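Ectonucleoside triphosphate diphosphohydrolase 4 (Homo sapiens, PDB 6WG5) belongs to the GDA1/CD39 nucleoside phosphatase family, whose members are built on the actin-like ATPase fold. Local coordinates at residues 199-204 with 216-221; 188-193 with 269-274. One frame throughout, in Å; residues are numbered along the deposited sequence.

Interaction 1 (199-204 with 216-221); sequences AVVEVN and RKRTAG
Ala-199 CB sits over the centre of the Arg-218 guanidinium, 3.6 Å from Arg-218 CZ. This overlap lies at the open end of the antiparallel beta hairpin of strands 200-203 and 214-217. Three backbone hydrogen bonds join 199-204 to 216-221; the ladder goes on to Val-203 and Ile-214. In the hydrogen-bonded pair Val-201 N meets Arg-216 O at 2.9 Å and Arg-216 N meets Val-201 O at 3.3 Å. The next pair, Val-200 with Lys-217, is non-hydrogen-bonded. Beyond it Arg-218 N donates to Ala-199 O at 2.9 Å, from 38° out of the carbonyl plane. With Arg-218 CG anti to the backbone N (chi1 -174°) and a bend at chi3 (68°), its methylenes pass across Val-201, Val-201 CG1 3.5 Å from Arg-218 CG. Arg-218 NH2 forms a salt bridge with Glu-380, and Arg-218 NH1 a hydrogen bond with Asn-378. Arg-216 extends in a different direction, straight from CG to NE; its NH1 forms a salt bridge with Glu-235 and its NH2 donates to Glu-268 O. Val-203 crosses this side chain at about a right angle and lies over one guanidinium face, toward its rim, with Val-203 CG1 3.6 Å from Arg-216 NH1.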
ATOM      1  N   ALA A 199     -10.520  -6.511 -18.918  1.00 26.60           N
ATOM      2  CA  ALA A 199      -9.467  -6.220 -19.876  1.00 26.08           C
ATOM      3  C   ALA A 199      -8.344  -7.250 -19.780  1.00 24.97           C
ATOM      4  O   ALA A 199      -8.127  -7.879 -18.741  1.00 23.60           O
ATOM      5  CB  ALA A 199      -8.903  -4.821 -19.635  1.00 25.91           C
ATOM      6  N   VAL A 200      -7.609  -7.400 -20.884  1.00 25.71           N
ATOM      7  CA  VAL A 200      -6.528  -8.370 -20.981  1.00 25.62           C
ATOM      8  C   VAL A 200      -5.264  -7.668 -21.458  1.00 26.27           C
ATOM      9  O   VAL A 200      -5.310  -6.597 -22.067  1.00 31.43           O
ATOM     10  CB  VAL A 200      -6.880  -9.538 -21.927  1.00 25.54           C
ATOM     11  CG1 VAL A 200      -7.991 -10.376 -21.330  1.00 26.14           C
ATOM     12  CG2 VAL A 200      -7.284  -9.011 -23.294  1.00 28.11           C
ATOM     13  N   VAL A 201      -4.121  -8.296 -21.172  1.00 30.74           N
ATOM     14  CA  VAL A 201      -2.815  -7.775 -21.549  1.00 29.75           C
ATOM     15  C   VAL A 201      -1.985  -8.899 -22.150  1.00 30.73           C
ATOM     16  O   VAL A 201      -2.222 -10.084 -21.906  1.00 35.74           O
ATOM     17  CB  VAL A 201      -2.059  -7.152 -20.354  1.00 28.28           C
ATOM     18  CG1 VAL A 201      -2.694  -5.837 -19.939  1.00 31.61           C
ATOM     19  CG2 VAL A 201      -2.025  -8.122 -19.185  1.00 27.17           C
ATOM     20  N   GLU A 202      -0.994  -8.505 -22.942  1.00 33.59           N
ATOM     21  CA  GLU A 202       0.006  -9.426 -23.458  1.00 32.74           C
ATOM     22  C   GLU A 202       1.214  -9.400 -22.527  1.00 36.63           C
ATOM     23  O   GLU A 202       1.743  -8.328 -22.221  1.00 40.20           O
ATOM     24  CB  GLU A 202       0.407  -9.035 -24.880  1.00 34.75           C
ATOM     25  CG  GLU A 202       1.345 -10.008 -25.568  1.00 47.13           C
ATOM     26  CD  GLU A 202       1.720  -9.555 -26.966  1.00 59.18           C
ATOM     27  OE1 GLU A 202       1.229  -8.490 -27.398  1.00 67.12           O
ATOM     28  OE2 GLU A 202       2.507 -10.262 -27.630  1.00 59.20           O
ATOM     29  N   VAL A 203       1.639 -10.578 -22.072  1.00 28.42           N
ATOM     30  CA  VAL A 203       2.682 -10.705 -21.062  1.00 28.40           C
ATOM     31  C   VAL A 203       3.874 -11.437 -21.659  1.00 30.19           C
ATOM     32  O   VAL A 203       3.712 -12.428 -22.379  1.00 31.26           O
ATOM     33  CB  VAL A 203       2.162 -11.449 -19.814  1.00 27.48           C
ATOM     34  CG1 VAL A 203       3.257 -11.573 -18.766  1.00 27.59           C
ATOM     35  CG2 VAL A 203       0.949 -10.736 -19.241  1.00 26.22           C
ATOM     36  N   ASN A 204       5.073 -10.947 -21.353  1.00 37.84           N
ATOM     37  CA  ASN A 204       6.318 -11.640 -21.663  1.00 39.08           C
ATOM     38  C   ASN A 204       6.873 -12.184 -20.353  1.00 39.25           C
ATOM     39  O   ASN A 204       7.334 -11.418 -19.501  1.00 41.44           O
ATOM     40  CB  ASN A 204       7.325 -10.711 -22.338  1.00 38.83           C
ATOM     41  CG  ASN A 204       6.794 -10.108 -23.621  1.00 45.49           C
ATOM     42  OD1 ASN A 204       6.753  -8.888 -23.773  1.00 48.40           O
ATOM     43  ND2 ASN A 204       6.386 -10.962 -24.553  1.00 47.85           N
ATOM     44  N   ARG A 216      -3.659 -12.689 -20.541  1.00 24.55           N
ATOM     45  CA  ARG A 216      -4.408 -12.931 -19.315  1.00 26.68           C
ATOM     46  C   ARG A 216      -5.003 -11.614 -18.835  1.00 27.60           C
ATOM     47  O   ARG A 216      -4.760 -10.551 -19.414  1.00 29.61           O
ATOM     48  CB  ARG A 216      -3.521 -13.558 -18.236  1.00 26.41           C
ATOM     49  CG  ARG A 216      -2.338 -12.694 -17.848  1.00 28.89           C
ATOM     50  CD  ARG A 216      -1.450 -13.360 -16.807  1.00 26.44           C
ATOM     51  NE  ARG A 216      -0.355 -12.476 -16.417  1.00 28.62           N
ATOM     52  CZ  ARG A 216       0.792 -12.881 -15.884  1.00 28.80           C
ATOM     53  NH1 ARG A 216       1.721 -11.988 -15.566  1.00 27.94           N
ATOM     54  NH2 ARG A 216       1.023 -14.171 -15.678  1.00 29.92           N
ATOM     55  N   LYS A 217      -5.789 -11.693 -17.761  1.00 24.89           N
ATOM     56  CA  LYS A 217      -6.434 -10.510 -17.206  1.00 24.37           C
ATOM     57  C   LYS A 217      -5.407  -9.442 -16.857  1.00 27.63           C
ATOM     58  O   LYS A 217      -4.378  -9.726 -16.238  1.00 29.76           O
ATOM     59  CB  LYS A 217      -7.227 -10.871 -15.951  1.00 22.95           C
ATOM     60  CG  LYS A 217      -8.586 -11.485 -16.194  1.00 24.90           C
ATOM     61  CD  LYS A 217      -9.350 -11.578 -14.883  1.00 27.15           C
ATOM     62  CE  LYS A 217     -10.688 -12.270 -15.045  1.00 33.77           C
ATOM     63  NZ  LYS A 217     -11.408 -12.357 -13.743  1.00 38.38           N
ATOM     64  N   ARG A 218      -5.704  -8.205 -17.245  1.00 28.75           N
ATOM     65  CA  ARG A 218      -4.919  -7.066 -16.793  1.00 27.71           C
ATOM     66  C   ARG A 218      -5.057  -6.901 -15.286  1.00 24.12           C
ATOM     67  O   ARG A 218      -6.128  -7.132 -14.717  1.00 26.59           O
ATOM     68  CB  ARG A 218      -5.389  -5.800 -17.506  1.00 31.88           C
ATOM     69  CG  ARG A 218      -4.553  -4.571 -17.228  1.00 33.05           C
ATOM     70  CD  ARG A 218      -5.091  -3.381 -17.999  1.00 26.47           C
ATOM     71  NE  ARG A 218      -6.401  -2.962 -17.511  1.00 27.31           N
ATOM     72  CZ  ARG A 218      -7.183  -2.080 -18.127  1.00 27.80           C
ATOM     73  NH1 ARG A 218      -6.795  -1.516 -19.264  1.00 26.36           N
ATOM     74  NH2 ARG A 218      -8.358  -1.762 -17.606  1.00 29.82           N
ATOM     75  N   THR A 219      -3.967  -6.504 -14.635  1.00 21.54           N
ATOM     76  CA  THR A 219      -3.974  -6.240 -13.204  1.00 19.91           C
ATOM     77  C   THR A 219      -4.109  -4.744 -12.938  1.00 20.54           C
ATOM     78  O   THR A 219      -3.982  -3.909 -13.835  1.00 24.72           O
ATOM     79  CB  THR A 219      -2.703  -6.779 -12.540  1.00 22.21           C
ATOM     80  OG1 THR A 219      -1.547  -6.209 -13.168  1.00 26.31           O
ATOM     81  CG2 THR A 219      -2.645  -8.297 -12.634  1.00 22.41           C
ATOM     82  N   ALA A 220      -4.365  -4.415 -11.674  1.00 24.04           N
ATOM     83  CA  ALA A 220      -4.541  -3.038 -11.232  1.00 22.24           C
ATOM     84  C   ALA A 220      -3.345  -2.633 -10.381  1.00 24.38           C
ATOM     85  O   ALA A 220      -3.020  -3.307  -9.399  1.00 21.71           O
ATOM     86  CB  ALA A 220      -5.839  -2.881 -10.439  1.00 20.44           C
ATOM     87  N   GLY A 221      -2.692  -1.533 -10.762  1.00 31.17           N
ATOM     88  CA  GLY A 221      -1.631  -0.979  -9.952  1.00 25.58           C
ATOM     89  C   GLY A 221      -2.179  -0.240  -8.751  1.00 28.65           C
ATOM     90  O   GLY A 221      -3.371   0.054  -8.655  1.00 27.87           O
TER

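Interaction 2 (188-193 with 269-274); sequences GRFEHI and HVYRVY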
ATOM      1  N   GLY A 188     -10.328 -10.247  -8.365  1.00 24.68           N
ATOM      2  CA  GLY A 188     -10.488 -11.388  -9.242  1.00 24.58           C
ATOM      3  C   GLY A 188      -9.534 -11.442 -10.410  1.00 23.67           C
ATOM      4  O   GLY A 188      -9.787 -12.182 -11.367  1.00 22.85           O
ATOM      5  N   ARG A 189      -8.435 -10.691 -10.365  1.00 24.14           N
ATOM      6  CA  ARG A 189      -7.520 -10.616 -11.497  1.00 23.47           C
ATOM      7  C   ARG A 189      -6.634 -11.845 -11.631  1.00 25.99           C
ATOM      8  O   ARG A 189      -5.956 -11.986 -12.654  1.00 23.42           O
ATOM      9  CB  ARG A 189      -6.650  -9.364 -11.376  1.00 24.58           C
ATOM     10  CG  ARG A 189      -7.453  -8.082 -11.199  1.00 27.05           C
ATOM     11  CD  ARG A 189      -8.468  -7.897 -12.320  1.00 26.06           C
ATOM     12  NE  ARG A 189      -9.313  -6.729 -12.105  1.00 29.55           N
ATOM     13  CZ  ARG A 189      -9.024  -5.500 -12.520  1.00 29.00           C
ATOM     14  NH1 ARG A 189      -7.898  -5.262 -13.177  1.00 29.92           N
ATOM     15  NH2 ARG A 189      -9.865  -4.506 -12.274  1.00 32.05           N
ATOM     16  N   PHE A 190      -6.620 -12.726 -10.636  1.00 28.51           N
ATOM     17  CA  PHE A 190      -5.930 -14.003 -10.741  1.00 28.84           C
ATOM     18  C   PHE A 190      -6.869 -15.140 -11.120  1.00 30.23           C
ATOM     19  O   PHE A 190      -6.409 -16.269 -11.315  1.00 29.76           O
ATOM     20  CB  PHE A 190      -5.218 -14.320  -9.423  1.00 25.56           C
ATOM     21  CG  PHE A 190      -4.251 -13.255  -8.993  1.00 27.01           C
ATOM     22  CD1 PHE A 190      -3.360 -12.701  -9.898  1.00 27.22           C
ATOM     23  CD2 PHE A 190      -4.244 -12.793  -7.688  1.00 21.37           C
ATOM     24  CE1 PHE A 190      -2.471 -11.720  -9.506  1.00 22.66           C
ATOM     25  CE2 PHE A 190      -3.358 -11.811  -7.291  1.00 23.69           C
ATOM     26  CZ  PHE A 190      -2.471 -11.275  -8.201  1.00 22.02           C
ATOM     27  N   GLU A 191      -8.169 -14.870 -11.220  1.00 39.01           N
ATOM     28  CA  GLU A 191      -9.106 -15.806 -11.829  1.00 40.08           C
ATOM     29  C   GLU A 191      -8.963 -15.719 -13.343  1.00 45.00           C
ATOM     30  O   GLU A 191      -9.200 -14.659 -13.932  1.00 47.89           O
ATOM     31  CB  GLU A 191     -10.535 -15.489 -11.399  1.00 44.78           C
ATOM     32  CG  GLU A 191     -10.923 -16.086 -10.060  1.00 51.43           C
ATOM     33  CD  GLU A 191     -12.059 -15.336  -9.395  1.00 57.62           C
ATOM     34  OE1 GLU A 191     -12.900 -14.761 -10.119  1.00 59.86           O
ATOM     35  OE2 GLU A 191     -12.106 -15.314  -8.146  1.00 60.77           O
ATOM     36  N   HIS A 192      -8.569 -16.819 -13.970  1.00 63.61           N
ATOM     37  CA  HIS A 192      -8.211 -16.822 -15.379  1.00 71.22           C
ATOM     38  C   HIS A 192      -9.300 -17.491 -16.205  1.00 71.51           C
ATOM     39  O   HIS A 192      -9.996 -18.393 -15.731  1.00 72.35           O
ATOM     40  CB  HIS A 192      -6.863 -17.517 -15.588  1.00 76.33           C
ATOM     41  CG  HIS A 192      -5.692 -16.686 -15.160  1.00 76.62           C
ATOM     42  ND1 HIS A 192      -5.809 -15.350 -14.844  1.00 72.93           N
ATOM     43  CD2 HIS A 192      -4.385 -17.000 -14.992  1.00 76.71           C
ATOM     44  CE1 HIS A 192      -4.626 -14.874 -14.502  1.00 69.46           C
ATOM     45  NE2 HIS A 192      -3.744 -15.854 -14.582  1.00 72.89           N
ATOM     46  N   ILE A 193      -9.433 -17.028 -17.449  1.00133.70           N
ATOM     47  CA  ILE A 193     -10.551 -17.377 -18.322  1.00142.54           C
ATOM     48  C   ILE A 193     -11.787 -16.678 -17.777  1.00146.31           C
ATOM     49  O   ILE A 193     -11.816 -16.264 -16.612  1.00143.84           O
ATOM     50  CB  ILE A 193     -10.753 -18.903 -18.429  1.00108.45           C
ATOM     51  CG1 ILE A 193      -9.447 -19.569 -18.872  1.00108.36           C
ATOM     52  CG2 ILE A 193     -11.870 -19.234 -19.420  1.00110.57           C
ATOM     53  CD1 ILE A 193      -9.500 -21.083 -18.912  1.00109.31           C
ATOM     54  N   HIS A 269       0.543 -17.773 -13.802  1.00 28.64           N
ATOM     55  CA  HIS A 269       0.536 -16.911 -12.627  1.00 26.92           C
ATOM     56  C   HIS A 269       1.918 -16.348 -12.297  1.00 30.89           C
ATOM     57  O   HIS A 269       2.174 -15.991 -11.142  1.00 25.51           O
ATOM     58  CB  HIS A 269      -0.016 -17.671 -11.420  1.00 29.33           C
ATOM     59  CG  HIS A 269      -1.478 -17.968 -11.509  1.00 38.82           C
ATOM     60  ND1 HIS A 269      -2.431 -16.983 -11.659  1.00 39.28           N
ATOM     61  CD2 HIS A 269      -2.155 -19.140 -11.457  1.00 43.72           C
ATOM     62  CE1 HIS A 269      -3.630 -17.536 -11.701  1.00 39.79           C
ATOM     63  NE2 HIS A 269      -3.490 -18.843 -11.580  1.00 41.76           N
ATOM     64  N   VAL A 270       2.814 -16.268 -13.277  1.00 28.17           N
ATOM     65  CA  VAL A 270       4.107 -15.615 -13.095  1.00 28.23           C
ATOM     66  C   VAL A 270       3.942 -14.132 -13.401  1.00 27.86           C
ATOM     67  O   VAL A 270       3.467 -13.760 -14.480  1.00 27.30           O
ATOM     68  CB  VAL A 270       5.180 -16.252 -13.994  1.00 29.33           C
ATOM     69  CG1 VAL A 270       6.485 -15.467 -13.918  1.00 29.43           C
ATOM     70  CG2 VAL A 270       5.415 -17.696 -13.591  1.00 30.25           C
ATOM     71  N   TYR A 271       4.340 -13.284 -12.453  1.00 32.55           N
ATOM     72  CA  TYR A 271       4.167 -11.844 -12.573  1.00 29.56           C
ATOM     73  C   TYR A 271       5.474 -11.121 -12.286  1.00 27.83           C
ATOM     74  O   TYR A 271       6.259 -11.549 -11.435  1.00 28.04           O
ATOM     75  CB  TYR A 271       3.092 -11.327 -11.603  1.00 30.95           C
ATOM     76  CG  TYR A 271       1.697 -11.786 -11.942  1.00 27.87           C
ATOM     77  CD1 TYR A 271       0.903 -11.058 -12.814  1.00 23.89           C
ATOM     78  CD2 TYR A 271       1.173 -12.946 -11.391  1.00 26.23           C
ATOM     79  CE1 TYR A 271      -0.371 -11.474 -13.134  1.00 26.95           C
ATOM     80  CE2 TYR A 271      -0.101 -13.371 -11.702  1.00 27.02           C
ATOM     81  CZ  TYR A 271      -0.869 -12.631 -12.575  1.00 26.32           C
ATOM     82  OH  TYR A 271      -2.141 -13.045 -12.893  1.00 28.89           O
ATOM     83  N   ARG A 272       5.703 -10.034 -13.018  1.00 26.53           N
ATOM     84  CA  ARG A 272       6.780  -9.092 -12.740  0.51 26.67           C
ATOM     85  C   ARG A 272       6.147  -7.808 -12.219  1.00 30.55           C
ATOM     86  O   ARG A 272       5.409  -7.141 -12.953  1.00 23.77           O
ATOM     87  CB  ARG A 272       7.607  -8.820 -13.997  0.51 27.78           C
ATOM     88  CG  ARG A 272       8.852  -7.981 -13.756  0.51 30.01           C
ATOM     89  CD  ARG A 272       9.548  -7.594 -15.056  0.51 33.78           C
ATOM     90  NE  ARG A 272       9.412  -8.624 -16.090  0.51 36.20           N
ATOM     91  CZ  ARG A 272       8.878  -8.437 -17.295  0.51 33.14           C
ATOM     92  NH1 ARG A 272       8.812  -9.453 -18.148  0.51 29.74           N
ATOM     93  NH2 ARG A 272       8.425  -7.247 -17.668  0.51 26.65           N
ATOM     94  N   VAL A 273       6.427  -7.471 -10.962  1.00 33.31           N
ATOM     95  CA  VAL A 273       5.818  -6.319 -10.305  1.00 31.02           C
ATOM     96  C   VAL A 273       6.912  -5.348  -9.885  1.00 29.64           C
ATOM     97  O   VAL A 273       7.893  -5.743  -9.244  1.00 25.88           O
ATOM     98  CB  VAL A 273       4.971  -6.741  -9.092  1.00 28.84           C
ATOM     99  CG1 VAL A 273       4.317  -5.527  -8.453  1.00 32.62           C
ATOM    100  CG2 VAL A 273       3.919  -7.755  -9.512  1.00 30.43           C
ATOM    101  N   TYR A 274       6.733  -4.079 -10.245  1.00 27.39           N
ATOM    102  CA  TYR A 274       7.627  -3.003  -9.844  1.00 23.97           C
ATOM    103  C   TYR A 274       7.086  -2.357  -8.578  1.00 26.37           C
ATOM    104  O   TYR A 274       5.889  -2.072  -8.488  1.00 27.06           O
ATOM    105  CB  TYR A 274       7.743  -1.971 -10.966  1.00 23.56           C
ATOM    106  CG  TYR A 274       8.343  -0.641 -10.562  1.00 25.90           C
ATOM    107  CD1 TYR A 274       7.531   0.444 -10.262  1.00 25.81           C
ATOM    108  CD2 TYR A 274       9.718  -0.465 -10.500  1.00 27.86           C
ATOM    109  CE1 TYR A 274       8.068   1.664  -9.905  1.00 29.01           C
ATOM    110  CE2 TYR A 274      10.268   0.755 -10.140  1.00 29.15           C
ATOM    111  CZ  TYR A 274       9.437   1.816  -9.847  1.00 31.90           C
ATOM    112  OH  TYR A 274       9.976   3.031  -9.489  1.00 32.91           O
TER
HETATM  113  O   HOH W   1      -3.997 -11.669 -14.325  1.00 26.11           O
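The His-192 ring has His-269 CE1 over one face and Tyr-271 OH at its edge, near the ring plane. Its plane is inclined by 20° to that of His-269, and the centroids are 4.5 Å apart; the two rings are slid past each other and barely overlap. His-192 is poorly ordered, so the exact tilt is uncertain. At the edge of His-269, in its plane, Phe-190 O lies 3.1 Å from His-269 CE1, while His-269 NE2 is hydrogen-bonded to His-68 O. Phe-190 CG, anti to the carbonyl carbon (chi1 -57°), carries the ring to Tyr-271, where its edge turns toward the tyrosine face in an offset edge-to-face pair, planes at 65°, with Phe-190 CE1 3.6 Å from Tyr-271 CZ. Tyr-271 OH in turn lies in the Phe-190 plane, 3.3 Å from Phe-190 CD1. These aromatic groups join the loop that follows helix 172-186 to the mixed sheet in which strand 270-279 lies between 255-259 and 229-235. The helix ends in a Schellman motif at Gly-188, which has positive phi, and a type I beta turn from Gly-188 to Glu-191 follows, closed by Glu-191 N to Gly-188 O. Within the turn, Arg-189 O accepts from a bridging water at 2.6 Å, and that water accepts from Tyr-271 OH at 2.7 Å. The Phe-190 side chain also packs against Ile-181 and Asn-184 of the helix.

How the interactions relate
The centres of interactions 1 and 2 are about 7 Å apart, on the same side of the chain's centre. Along the sequence the order is 188-193, 199-204, 216-221 and 269-274, so the hairpin of interaction 1 falls between the two halves of interaction 2. Two probable hydrogen bonds connect them: Arg-216 NH1 to Val-270 O, 2.7 Å, and Lys-217 NZ to Gly-188 O, 2.9 Å. Arg-216 also makes a cation-pi contact with Tyr-271. The hairpin leads on to strand 221-225, which belongs to the same mixed sheet as strand 270-279. The small hairpin is thus tied both to the turn that follows helix 172-186 and to this larger sheet.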